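Long-range contacts in oxidoreductase, short chain dehydrogenase/reductase family protein (Collinsella aerofaciens ATCC 25986, PDB 5GT9), which reduces the 7-oxo group of 7-oxolithocholate with NADPH to give ursodeoxycholate, as a homodimeric 7beta-hydroxysteroid dehydrogenase of a human gut bacterium: residues G11-A16 with M33-V38; R40-L45 with V62-F67. All coordinates share one frame; numbering follows the deposited sequence.

Interaction 1: residues G11-A16 with M33-V38. With NAP (NADP nicotinamide-adenine-dinucleotide phosphate), chain D.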
ATOM      1  N   GLY B  11       0.155 -31.924   2.886  1.00 12.48           N
ATOM      2  CA  GLY B  11      -0.388 -30.639   2.392  1.00 13.47           C
ATOM      3  C   GLY B  11       0.159 -30.336   1.016  1.00 13.76           C
ATOM      4  O   GLY B  11       1.274 -30.696   0.647  1.00 15.63           O
ATOM      5  N   LEU B  12      -0.672 -29.669   0.226  1.00 12.60           N
ATOM      6  CA  LEU B  12      -0.401 -29.439  -1.199  1.00 13.87           C
ATOM      7  C   LEU B  12      -0.208 -27.915  -1.455  1.00 14.05           C
ATOM      8  O   LEU B  12      -1.142 -27.151  -1.255  1.00 13.51           O
ATOM      9  CB  LEU B  12      -1.586 -29.968  -1.980  1.00 14.24           C
ATOM     10  CG  LEU B  12      -1.682 -29.667  -3.497  1.00 15.51           C
ATOM     11  CD1 LEU B  12      -0.502 -30.301  -4.208  1.00 17.01           C
ATOM     12  CD2 LEU B  12      -3.027 -30.257  -3.982  1.00 14.62           C
ATOM     13  N   ILE B  13       0.962 -27.531  -1.924  1.00 12.73           N
ATOM     14  CA  ILE B  13       1.288 -26.111  -2.194  1.00 13.00           C
ATOM     15  C   ILE B  13       1.275 -25.958  -3.699  1.00 11.68           C
ATOM     16  O   ILE B  13       2.167 -26.412  -4.384  1.00 12.24           O
ATOM     17  CB  ILE B  13       2.594 -25.623  -1.530  1.00 13.12           C
ATOM     18  CG1 ILE B  13       2.588 -26.022  -0.034  1.00 13.24           C
ATOM     19  CG2 ILE B  13       2.764 -24.123  -1.686  1.00 12.00           C
ATOM     20  CD1 ILE B  13       1.367 -25.609   0.776  1.00 13.68           C
ATOM     21  N   LEU B  14       0.279 -25.259  -4.213  1.00  9.96           N
ATOM     22  CA  LEU B  14       0.127 -25.102  -5.659  1.00 12.34           C
ATOM     23  C   LEU B  14       0.820 -23.763  -6.037  1.00 12.74           C
ATOM     24  O   LEU B  14       0.250 -22.681  -5.933  1.00 11.91           O
ATOM     25  CB  LEU B  14      -1.322 -25.146  -6.063  1.00 12.24           C
ATOM     26  CG  LEU B  14      -1.939 -26.522  -5.787  1.00 12.50           C
ATOM     27  CD1 LEU B  14      -3.421 -26.417  -5.683  1.00 12.31           C
ATOM     28  CD2 LEU B  14      -1.557 -27.518  -6.861  1.00 13.04           C
ATOM     29  N   GLY B  15       2.070 -23.892  -6.427  1.00 12.33           N
ATOM     30  CA  GLY B  15       2.966 -22.766  -6.806  1.00 12.63           C
ATOM     31  C   GLY B  15       3.923 -22.586  -5.710  1.00 12.26           C
ATOM     32  O   GLY B  15       3.779 -21.688  -4.875  1.00 12.94           O
ATOM     33  N   ALA B  16       4.941 -23.452  -5.681  1.00 11.39           N
ATOM     34  CA  ALA B  16       5.646 -23.676  -4.432  1.00 14.16           C
ATOM     35  C   ALA B  16       7.075 -23.183  -4.386  1.00 15.54           C
ATOM     36  O   ALA B  16       7.711 -23.210  -3.303  1.00 15.28           O
ATOM     37  CB  ALA B  16       5.609 -25.148  -4.132  1.00 15.95           C
ATOM     38  N   MET B  33       3.298 -31.517   8.657  1.00 15.67           N
ATOM     39  CA  MET B  33       2.829 -32.075   7.378  1.00 15.17           C
ATOM     40  C   MET B  33       3.925 -32.446   6.452  1.00 14.81           C
ATOM     41  O   MET B  33       4.922 -31.754   6.322  1.00 12.93           O
ATOM     42  CB  MET B  33       1.894 -31.082   6.659  1.00 15.41           C
ATOM     43  CG  MET B  33       0.598 -30.875   7.412  1.00 16.45           C
ATOM     44  SD  MET B  33      -0.632 -29.961   6.432  1.00 16.06           S
ATOM     45  CE  MET B  33      -2.095 -30.935   6.753  1.00 19.51           C
ATOM     46  N   ASN B  34       3.710 -33.536   5.710  1.00 14.54           N
ATOM     47  CA  ASN B  34       4.515 -33.841   4.529  1.00 13.23           C
ATOM     48  C   ASN B  34       3.991 -32.913   3.428  1.00 14.24           C
ATOM     49  O   ASN B  34       2.828 -32.454   3.538  1.00 13.76           O
ATOM     50  CB  ASN B  34       4.317 -35.292   4.097  1.00 15.05           C
ATOM     51  CG  ASN B  34       4.761 -36.280   5.177  1.00 16.29           C
ATOM     52  OD1 ASN B  34       5.739 -36.053   5.898  1.00 17.63           O
ATOM     53  ND2 ASN B  34       4.016 -37.366   5.289  1.00 17.61           N
ATOM     54  N   VAL B  35       4.859 -32.577   2.485  1.00 15.79           N
ATOM     55  CA  VAL B  35       4.610 -31.512   1.489  1.00 17.15           C
ATOM     56  C   VAL B  35       4.618 -31.998   0.041  1.00 17.33           C
ATOM     57  O   VAL B  35       5.642 -32.509  -0.464  1.00 15.61           O
ATOM     58  CB  VAL B  35       5.628 -30.368   1.648  1.00 17.90           C
ATOM     59  CG1 VAL B  35       5.233 -29.140   0.855  1.00 18.42           C
ATOM     60  CG2 VAL B  35       5.754 -29.991   3.118  1.00 17.81           C
ATOM     61  N   VAL B  36       3.493 -31.800  -0.642  1.00 15.35           N
ATOM     62  CA  VAL B  36       3.493 -31.887  -2.100  1.00 15.51           C
ATOM     63  C   VAL B  36       3.706 -30.487  -2.654  1.00 16.37           C
ATOM     64  O   VAL B  36       2.934 -29.566  -2.343  1.00 14.69           O
ATOM     65  CB  VAL B  36       2.178 -32.456  -2.645  1.00 17.58           C
ATOM     66  CG1 VAL B  36       2.313 -32.659  -4.147  1.00 17.34           C
ATOM     67  CG2 VAL B  36       1.781 -33.730  -1.930  1.00 16.49           C
ATOM     68  N   MET B  37       4.793 -30.313  -3.359  1.00 15.94           N
ATOM     69  CA  MET B  37       5.226 -29.034  -3.851  1.00 17.30           C
ATOM     70  C   MET B  37       5.091 -29.036  -5.365  1.00 15.69           C
ATOM     71  O   MET B  37       5.760 -29.808  -6.042  1.00 16.63           O
ATOM     72  CB  MET B  37       6.688 -28.781  -3.429  1.00 21.63           C
ATOM     73  CG  MET B  37       6.960 -29.025  -1.950  1.00 28.33           C
ATOM     74  SD  MET B  37       8.681 -29.378  -1.488  1.00 30.80           S
ATOM     75  CE  MET B  37       9.522 -28.718  -2.872  1.00 19.17           C
ATOM     76  N   VAL B  38       4.275 -28.150  -5.895  1.00 12.98           N
ATOM     77  CA  VAL B  38       3.980 -28.042  -7.295  1.00 13.80           C
ATOM     78  C   VAL B  38       4.410 -26.688  -7.869  1.00 15.05           C
ATOM     79  O   VAL B  38       4.139 -25.612  -7.301  1.00 14.08           O
ATOM     80  CB  VAL B  38       2.496 -28.193  -7.566  1.00 13.69           C
ATOM     81  CG1 VAL B  38       2.215 -28.219  -9.054  1.00 15.06           C
ATOM     82  CG2 VAL B  38       1.902 -29.399  -6.837  1.00 13.67           C
TER
HETATM   83  PA  NAP D 301       5.588 -16.283  -5.648  1.00 17.62           P
HETATM   84  O1A NAP D 301       5.282 -16.149  -4.178  1.00 16.71           O
HETATM   85  O2A NAP D 301       7.019 -16.505  -6.036  1.00 19.30           O
HETATM   86  O5B NAP D 301       4.767 -17.527  -6.252  1.00 14.75           O
HETATM   87  C5B NAP D 301       5.084 -18.832  -5.819  1.00 16.25           C
HETATM   88  C4B NAP D 301       5.425 -19.740  -6.996  1.00 16.58           C
HETATM   89  O4B NAP D 301       4.303 -20.126  -7.762  1.00 14.75           O
HETATM   90  C3B NAP D 301       6.383 -19.096  -7.963  1.00 16.37           C
HETATM   91  O3B NAP D 301       7.682 -19.062  -7.415  1.00 18.13           O
HETATM   92  C2B NAP D 301       6.200 -19.943  -9.195  1.00 15.05           C
HETATM   93  O2B NAP D 301       7.347 -20.831  -9.313  1.00 15.83           O
HETATM   94  C1B NAP D 301       4.847 -20.626  -8.949  1.00 14.11           C
HETATM   95  N9A NAP D 301       4.070 -20.428 -10.155  1.00 14.93           N
HETATM   96  C8A NAP D 301       3.812 -19.248 -10.822  1.00 13.78           C
HETATM   97  N7A NAP D 301       3.125 -19.507 -11.933  1.00 13.60           N
HETATM   98  C5A NAP D 301       2.916 -20.817 -12.012  1.00 14.34           C
HETATM   99  C6A NAP D 301       2.338 -21.705 -12.966  1.00 15.91           C
HETATM  100  N6A NAP D 301       1.705 -21.241 -14.106  1.00 16.08           N
HETATM  101  N1A NAP D 301       2.320 -22.990 -12.636  1.00 15.50           N
HETATM  102  C2A NAP D 301       2.899 -23.503 -11.515  1.00 15.17           C
HETATM  103  N3A NAP D 301       3.475 -22.741 -10.617  1.00 14.07           N
HETATM  104  C4A NAP D 301       3.522 -21.415 -10.821  1.00 13.82           C
HETATM  105  O3  NAP D 301       4.955 -15.215  -6.682  1.00 17.49           O
HETATM  106  PN  NAP D 301       4.148 -13.856  -6.445  1.00 17.00           P
HETATM  107  O1N NAP D 301       4.019 -13.187  -7.821  1.00 16.11           O
HETATM  108  O2N NAP D 301       4.808 -13.155  -5.277  1.00 17.01           O
HETATM  109  O5D NAP D 301       2.664 -14.387  -6.143  1.00 18.72           O
HETATM  110  C5D NAP D 301       2.390 -15.191  -4.993  1.00 17.83           C
HETATM  111  C4D NAP D 301       0.948 -14.882  -4.570  1.00 15.78           C
HETATM  112  O4D NAP D 301       0.937 -13.674  -3.795  1.00 16.03           O
HETATM  113  C3D NAP D 301      -0.018 -14.677  -5.717  1.00 15.46           C
HETATM  114  O3D NAP D 301      -1.243 -15.336  -5.465  1.00 13.60           O
HETATM  115  C2D NAP D 301      -0.186 -13.181  -5.799  1.00 15.12           C
HETATM  116  O2D NAP D 301      -1.396 -12.745  -6.402  1.00 14.60           O
HETATM  117  C1D NAP D 301      -0.012 -12.757  -4.336  1.00 14.71           C
HETATM  118  N1N NAP D 301       0.461 -11.358  -4.255  1.00 16.67           N
HETATM  119  C2N NAP D 301       1.800 -11.118  -4.247  1.00 17.31           C
HETATM  120  C3N NAP D 301       2.269  -9.819  -4.216  1.00 16.17           C
HETATM  121  C7N NAP D 301       3.719  -9.494  -4.172  1.00 18.57           C
HETATM  122  O7N NAP D 301       3.976  -8.341  -3.901  1.00 21.63           O
HETATM  123  N7N NAP D 301       4.693 -10.451  -4.298  1.00 19.30           N
HETATM  124  C4N NAP D 301       1.354  -8.781  -4.138  1.00 16.50           C
HETATM  125  C5N NAP D 301      -0.005  -9.044  -4.067  1.00 17.12           C
HETATM  126  C6N NAP D 301      -0.432 -10.373  -4.180  1.00 17.27           C
HETATM  127  P2B NAP D 301       7.681 -21.573 -10.743  1.00 15.65           P
HETATM  128  O1X NAP D 301       8.832 -22.544 -10.450  1.00 17.24           O
HETATM  129  O2X NAP D 301       6.525 -22.273 -11.260  1.00 16.48           O
HETATM  130  O3X NAP D 301       8.218 -20.442 -11.612  1.00 16.80           O
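Gly11 N donates to Asn34 O (2.8 Å), the first rung of a parallel ladder between strands 10-14 and 34-39. The two strands and helix 19-30 form the first beta-alpha-beta unit of the Rossmann fold. Gly11 O then takes the N-H of Val36, and the sulfur of Met33 lies beside the Gly11 backbone. Leu12 shares a face of the sheet with Val36 and Val38. Its CG is anti to the backbone N (chi1 171°), and chi2 (63°) then carries CD1 to the neighbouring strand. There CD1 meets Val36 CG1 and Val38 CG2, both at 3.7 Å. Ile13 N gives an almost straight bond to Val36 O (2.9 Å), and Ile13 O receives Val38 N. On the opposite face, Ile13 CG1 touches Val35 CG1, and the Ile13 side chain also meets Phe24 and Cys25 of helix 19-30. Leu14 lies alongside Val38, its CD2 against Val38 CG2. Phe67 touches both side chains. Past the strand end, Gly15 CA lies 3.1 Å from O4B of the adenosine ribose of NADP. A CB here would clash with that oxygen. Ala16 CB packs on Met37 CB at 3.9 Å. Val38 O closes the ladder by accepting from Gly15 N at 2.8 Å and, weakly, from Ala16 N.

Interaction 2: residues R40-L45 with V62-F67. With NAP (NADP nicotinamide-adenine-dinucleotide phosphate), chain D.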
ATOM      1  N   ARG B  40       6.665 -24.975 -11.750  1.00 15.76           N
ATOM      2  CA  ARG B  40       7.265 -25.214 -13.049  1.00 15.79           C
ATOM      3  C   ARG B  40       8.767 -25.559 -13.001  1.00 17.78           C
ATOM      4  O   ARG B  40       9.227 -26.291 -13.891  1.00 17.44           O
ATOM      5  CB  ARG B  40       7.042 -24.007 -13.960  1.00 16.31           C
ATOM      6  CG  ARG B  40       5.589 -23.737 -14.286  1.00 16.75           C
ATOM      7  CD  ARG B  40       5.374 -22.331 -14.855  1.00 17.15           C
ATOM      8  NE  ARG B  40       5.839 -21.297 -13.939  1.00 16.10           N
ATOM      9  CZ  ARG B  40       5.849 -19.981 -14.163  1.00 16.95           C
ATOM     10  NH1 ARG B  40       5.408 -19.480 -15.307  1.00 21.06           N
ATOM     11  NH2 ARG B  40       6.327 -19.169 -13.248  1.00 16.75           N
ATOM     12  N   ARG B  41       9.535 -24.981 -12.058  1.00 16.08           N
ATOM     13  CA  ARG B  41      10.998 -25.209 -11.996  1.00 16.65           C
ATOM     14  C   ARG B  41      11.369 -26.437 -11.208  1.00 18.30           C
ATOM     15  O   ARG B  41      11.691 -26.333 -10.038  1.00 17.85           O
ATOM     16  CB  ARG B  41      11.733 -23.974 -11.461  1.00 17.60           C
ATOM     17  CG  ARG B  41      11.651 -22.802 -12.434  1.00 18.45           C
ATOM     18  CD  ARG B  41      12.161 -21.502 -11.797  1.00 20.46           C
ATOM     19  NE  ARG B  41      11.192 -21.068 -10.796  1.00 19.60           N
ATOM     20  CZ  ARG B  41      11.295 -19.993 -10.044  1.00 22.06           C
ATOM     21  NH1 ARG B  41      10.338 -19.730  -9.161  1.00 17.12           N
ATOM     22  NH2 ARG B  41      12.326 -19.167 -10.160  1.00 23.79           N
ATOM     23  N   GLU B  42      11.336 -27.596 -11.886  1.00 19.99           N
ATOM     24  CA  GLU B  42      11.472 -28.904 -11.218  1.00 21.55           C
ATOM     25  C   GLU B  42      12.785 -29.037 -10.437  1.00 21.06           C
ATOM     26  O   GLU B  42      12.774 -29.515  -9.310  1.00 21.78           O
ATOM     27  CB  GLU B  42      11.307 -30.060 -12.208  1.00 23.24           C
ATOM     28  CG  GLU B  42      11.138 -31.415 -11.525  1.00 26.10           C
ATOM     29  CD  GLU B  42      11.061 -32.623 -12.483  1.00 30.47           C
ATOM     30  OE1 GLU B  42      10.850 -32.439 -13.674  1.00 24.46           O
ATOM     31  OE2 GLU B  42      11.255 -33.782 -12.030  1.00 31.49           O
ATOM     32  N   GLU B  43      13.895 -28.611 -11.019  1.00 23.63           N
ATOM     33  CA  GLU B  43      15.188 -28.675 -10.326  1.00 26.48           C
ATOM     34  C   GLU B  43      15.183 -27.837  -9.050  1.00 24.29           C
ATOM     35  O   GLU B  43      15.539 -28.313  -7.991  1.00 21.36           O
ATOM     36  CB  GLU B  43      16.341 -28.196 -11.205  1.00 34.90           C
ATOM     37  CG  GLU B  43      17.682 -28.607 -10.642  1.00 44.69           C
ATOM     38  CD  GLU B  43      18.745 -27.524 -10.746  1.00 54.11           C
ATOM     39  OE1 GLU B  43      19.712 -27.732 -11.515  1.00 57.83           O
ATOM     40  OE2 GLU B  43      18.625 -26.475 -10.054  1.00 53.53           O
ATOM     41  N   LYS B  44      14.700 -26.599  -9.156  1.00 20.92           N
ATOM     42  CA  LYS B  44      14.628 -25.743  -8.007  1.00 24.15           C
ATOM     43  C   LYS B  44      13.708 -26.353  -6.921  1.00 19.61           C
ATOM     44  O   LYS B  44      13.998 -26.248  -5.724  1.00 19.21           O
ATOM     45  CB  LYS B  44      14.127 -24.375  -8.486  1.00 26.74           C
ATOM     46  CG  LYS B  44      14.608 -23.209  -7.713  1.00 34.38           C
ATOM     47  CD  LYS B  44      14.860 -22.030  -8.637  1.00 36.06           C
ATOM     48  CE  LYS B  44      15.304 -20.815  -7.851  1.00 43.74           C
ATOM     49  NZ  LYS B  44      14.603 -20.698  -6.547  1.00 48.28           N
ATOM     50  N   LEU B  45      12.611 -26.965  -7.317  1.00 16.65           N
ATOM     51  CA  LEU B  45      11.704 -27.608  -6.362  1.00 16.46           C
ATOM     52  C   LEU B  45      12.431 -28.764  -5.630  1.00 18.15           C
ATOM     53  O   LEU B  45      12.214 -28.990  -4.440  1.00 17.21           O
ATOM     54  CB  LEU B  45      10.451 -28.137  -7.077  1.00 16.75           C
ATOM     55  CG  LEU B  45       9.433 -27.012  -7.475  1.00 16.65           C
ATOM     56  CD1 LEU B  45       8.494 -27.425  -8.566  1.00 18.78           C
ATOM     57  CD2 LEU B  45       8.667 -26.487  -6.283  1.00 19.01           C
ATOM     58  N   VAL B  62       7.679 -33.812  -5.175  1.00 17.89           N
ATOM     59  CA  VAL B  62       7.753 -32.731  -6.171  1.00 18.43           C
ATOM     60  C   VAL B  62       6.920 -33.091  -7.378  1.00 17.77           C
ATOM     61  O   VAL B  62       7.017 -34.226  -7.940  1.00 18.75           O
ATOM     62  CB  VAL B  62       9.218 -32.459  -6.614  1.00 18.34           C
ATOM     63  CG1 VAL B  62       9.283 -31.487  -7.804  1.00 16.87           C
ATOM     64  CG2 VAL B  62      10.068 -31.954  -5.474  1.00 19.81           C
ATOM     65  N   VAL B  63       6.105 -32.125  -7.842  1.00 18.43           N
ATOM     66  CA  VAL B  63       5.258 -32.282  -9.016  1.00 18.75           C
ATOM     67  C   VAL B  63       5.475 -31.090  -9.961  1.00 22.32           C
ATOM     68  O   VAL B  63       5.352 -29.928  -9.551  1.00 17.81           O
ATOM     69  CB  VAL B  63       3.781 -32.348  -8.663  1.00 17.46           C
ATOM     70  CG1 VAL B  63       2.910 -32.519  -9.930  1.00 18.91           C
ATOM     71  CG2 VAL B  63       3.519 -33.468  -7.665  1.00 18.87           C
ATOM     72  N   ARG B  64       5.918 -31.368 -11.190  1.00 18.96           N
ATOM     73  CA  ARG B  64       6.096 -30.329 -12.190  1.00 19.47           C
ATOM     74  C   ARG B  64       4.805 -30.122 -12.952  1.00 18.02           C
ATOM     75  O   ARG B  64       4.229 -31.053 -13.592  1.00 16.30           O
ATOM     76  CB  ARG B  64       7.216 -30.734 -13.187  1.00 19.98           C
ATOM     77  CG  ARG B  64       7.846 -29.588 -13.915  1.00 22.05           C
ATOM     78  CD  ARG B  64       7.041 -29.105 -15.113  1.00 25.34           C
ATOM     79  NE  ARG B  64       7.592 -27.870 -15.694  1.00 28.60           N
ATOM     80  CZ  ARG B  64       7.090 -27.220 -16.755  1.00 28.52           C
ATOM     81  NH1 ARG B  64       6.028 -27.680 -17.401  1.00 25.24           N
ATOM     82  NH2 ARG B  64       7.668 -26.095 -17.187  1.00 29.03           N
ATOM     83  N   ALA B  65       4.265 -28.908 -12.874  1.00 17.50           N
ATOM     84  CA  ALA B  65       3.063 -28.614 -13.614  1.00 19.23           C
ATOM     85  C   ALA B  65       3.034 -27.095 -13.893  1.00 19.23           C
ATOM     86  O   ALA B  65       3.625 -26.289 -13.146  1.00 17.95           O
ATOM     87  CB  ALA B  65       1.841 -29.058 -12.824  1.00 19.14           C
ATOM     88  N   ASP B  66       2.334 -26.710 -14.962  1.00 16.70           N
ATOM     89  CA  ASP B  66       2.216 -25.316 -15.342  1.00 16.52           C
ATOM     90  C   ASP B  66       0.722 -24.994 -15.408  1.00 15.11           C
ATOM     91  O   ASP B  66      -0.054 -25.480 -16.272  1.00 15.69           O
ATOM     92  CB  ASP B  66       2.891 -25.096 -16.722  1.00 17.25           C
ATOM     93  CG  ASP B  66       2.789 -23.664 -17.221  1.00 19.34           C
ATOM     94  OD1 ASP B  66       1.944 -22.868 -16.706  1.00 15.21           O
ATOM     95  OD2 ASP B  66       3.602 -23.316 -18.126  1.00 20.58           O
ATOM     96  N   PHE B  67       0.292 -24.196 -14.429  1.00 13.34           N
ATOM     97  CA  PHE B  67      -1.107 -23.950 -14.246  1.00 14.27           C
ATOM     98  C   PHE B  67      -1.749 -23.152 -15.377  1.00 13.51           C
ATOM     99  O   PHE B  67      -2.978 -23.005 -15.414  1.00 11.63           O
ATOM    100  CB  PHE B  67      -1.337 -23.223 -12.908  1.00 14.16           C
ATOM    101  CG  PHE B  67      -0.793 -23.932 -11.715  1.00 13.82           C
ATOM    102  CD1 PHE B  67      -0.612 -25.284 -11.715  1.00 14.65           C
ATOM    103  CD2 PHE B  67      -0.474 -23.237 -10.593  1.00 12.33           C
ATOM    104  CE1 PHE B  67      -0.112 -25.934 -10.625  1.00 14.36           C
ATOM    105  CE2 PHE B  67       0.046 -23.869  -9.462  1.00 15.16           C
ATOM    106  CZ  PHE B  67       0.258 -25.238  -9.510  1.00 15.88           C
TER
HETATM  107  PA  NAP D 301       5.588 -16.283  -5.648  1.00 17.62           P
HETATM  108  O1A NAP D 301       5.282 -16.149  -4.178  1.00 16.71           O
HETATM  109  O2A NAP D 301       7.019 -16.505  -6.036  1.00 19.30           O
HETATM  110  O5B NAP D 301       4.767 -17.527  -6.252  1.00 14.75           O
HETATM  111  C5B NAP D 301       5.084 -18.832  -5.819  1.00 16.25           C
HETATM  112  C4B NAP D 301       5.425 -19.740  -6.996  1.00 16.58           C
HETATM  113  O4B NAP D 301       4.303 -20.126  -7.762  1.00 14.75           O
HETATM  114  C3B NAP D 301       6.383 -19.096  -7.963  1.00 16.37           C
HETATM  115  O3B NAP D 301       7.682 -19.062  -7.415  1.00 18.13           O
HETATM  116  C2B NAP D 301       6.200 -19.943  -9.195  1.00 15.05           C
HETATM  117  O2B NAP D 301       7.347 -20.831  -9.313  1.00 15.83           O
HETATM  118  C1B NAP D 301       4.847 -20.626  -8.949  1.00 14.11           C
HETATM  119  N9A NAP D 301       4.070 -20.428 -10.155  1.00 14.93           N
HETATM  120  C8A NAP D 301       3.812 -19.248 -10.822  1.00 13.78           C
HETATM  121  N7A NAP D 301       3.125 -19.507 -11.933  1.00 13.60           N
HETATM  122  C5A NAP D 301       2.916 -20.817 -12.012  1.00 14.34           C
HETATM  123  C6A NAP D 301       2.338 -21.705 -12.966  1.00 15.91           C
HETATM  124  N6A NAP D 301       1.705 -21.241 -14.106  1.00 16.08           N
HETATM  125  N1A NAP D 301       2.320 -22.990 -12.636  1.00 15.50           N
HETATM  126  C2A NAP D 301       2.899 -23.503 -11.515  1.00 15.17           C
HETATM  127  N3A NAP D 301       3.475 -22.741 -10.617  1.00 14.07           N
HETATM  128  C4A NAP D 301       3.522 -21.415 -10.821  1.00 13.82           C
HETATM  129  O3  NAP D 301       4.955 -15.215  -6.682  1.00 17.49           O
HETATM  130  PN  NAP D 301       4.148 -13.856  -6.445  1.00 17.00           P
HETATM  131  O1N NAP D 301       4.019 -13.187  -7.821  1.00 16.11           O
HETATM  132  O2N NAP D 301       4.808 -13.155  -5.277  1.00 17.01           O
HETATM  133  O5D NAP D 301       2.664 -14.387  -6.143  1.00 18.72           O
HETATM  134  C5D NAP D 301       2.390 -15.191  -4.993  1.00 17.83           C
HETATM  135  C4D NAP D 301       0.948 -14.882  -4.570  1.00 15.78           C
HETATM  136  O4D NAP D 301       0.937 -13.674  -3.795  1.00 16.03           O
HETATM  137  C3D NAP D 301      -0.018 -14.677  -5.717  1.00 15.46           C
HETATM  138  O3D NAP D 301      -1.243 -15.336  -5.465  1.00 13.60           O
HETATM  139  C2D NAP D 301      -0.186 -13.181  -5.799  1.00 15.12           C
HETATM  140  O2D NAP D 301      -1.396 -12.745  -6.402  1.00 14.60           O
HETATM  141  C1D NAP D 301      -0.012 -12.757  -4.336  1.00 14.71           C
HETATM  142  N1N NAP D 301       0.461 -11.358  -4.255  1.00 16.67           N
HETATM  143  C2N NAP D 301       1.800 -11.118  -4.247  1.00 17.31           C
HETATM  144  C3N NAP D 301       2.269  -9.819  -4.216  1.00 16.17           C
HETATM  145  C7N NAP D 301       3.719  -9.494  -4.172  1.00 18.57           C
HETATM  146  O7N NAP D 301       3.976  -8.341  -3.901  1.00 21.63           O
HETATM  147  N7N NAP D 301       4.693 -10.451  -4.298  1.00 19.30           N
HETATM  148  C4N NAP D 301       1.354  -8.781  -4.138  1.00 16.50           C
HETATM  149  C5N NAP D 301      -0.005  -9.044  -4.067  1.00 17.12           C
HETATM  150  C6N NAP D 301      -0.432 -10.373  -4.180  1.00 17.27           C
HETATM  151  P2B NAP D 301       7.681 -21.573 -10.743  1.00 15.65           P
HETATM  152  O1X NAP D 301       8.832 -22.544 -10.450  1.00 17.24           O
HETATM  153  O2X NAP D 301       6.525 -22.273 -11.260  1.00 16.48           O
HETATM  154  O3X NAP D 301       8.218 -20.442 -11.612  1.00 16.80           O
HETATM  155  O   HOH W   1       4.403 -20.850 -17.853  1.00 27.40           O
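Arg64 NE donates to Arg40 O (2.9 Å), the one direct hydrogen bond between 40-45 and 62-67. The N-H reaches a lone pair in the carbonyl plane. A bend at chi2 (-81°) turns the Arg64 chain to that oxygen. Apolar contacts lie further along: Val62 CG1 packs on Leu45 CB at 3.6 Å, and Glu42 CB rests on Arg64 CG. Arg40 CD sits against the Asp66 carboxylate carbon, and a water bridges Arg40 NH1 to Asp66 OD2. Arg40 and Arg41 grip the 2'-phosphate of NADP. O2X accepts from Arg40 N and from Arg40 NE (2.9 Å), while O3X takes Arg40 NH2. O1X accepts from Arg41 N and from Arg41 NE (2.8 Å). The Arg40 guanidinium also lays one face over adenine N7A. With an alanine in place of Arg40 the NE and NH2 donors would be gone, and the 2'-phosphate would probably be held less firmly and the adenine lose its cover at N7A. Adenine C2A lies over the centre of the Phe67 ring, and Phe67 N donates to N1A at 3.0 Å. Asp66 OD1, also bonded to Ser68 OG, accepts from N6A (3.1 Å). Arg40, Arg41, Asp66 and Phe67 line the adenosine 2'-phosphate site of an NADP-dependent short-chain dehydrogenase.

Interaction 1 is buried; interaction 2 is only partly buried. They follow in series along the chain. Strand 34-39 of interaction 1 leads into helix 42-56 of interaction 2 and neighbours its strand 60-64 in the parallel sheet. Met37 O probably accepts from Val63 N (3.0 Å), tying the two contacts together. Phe67 of interaction 2 also packs against interaction 1. The chemistry changes with place. Interaction 1 is held by regular backbone bonds and aliphatic side chains. Interaction 2, at the edge strand of the sheet, adds to a small apolar patch one side-chain-to-carbonyl bond and a water bridge, and its arginines meet the coenzyme. Both meet NADP, interaction 1 at the adenosine ribose and interaction 2 at adenine and 2'-phosphate.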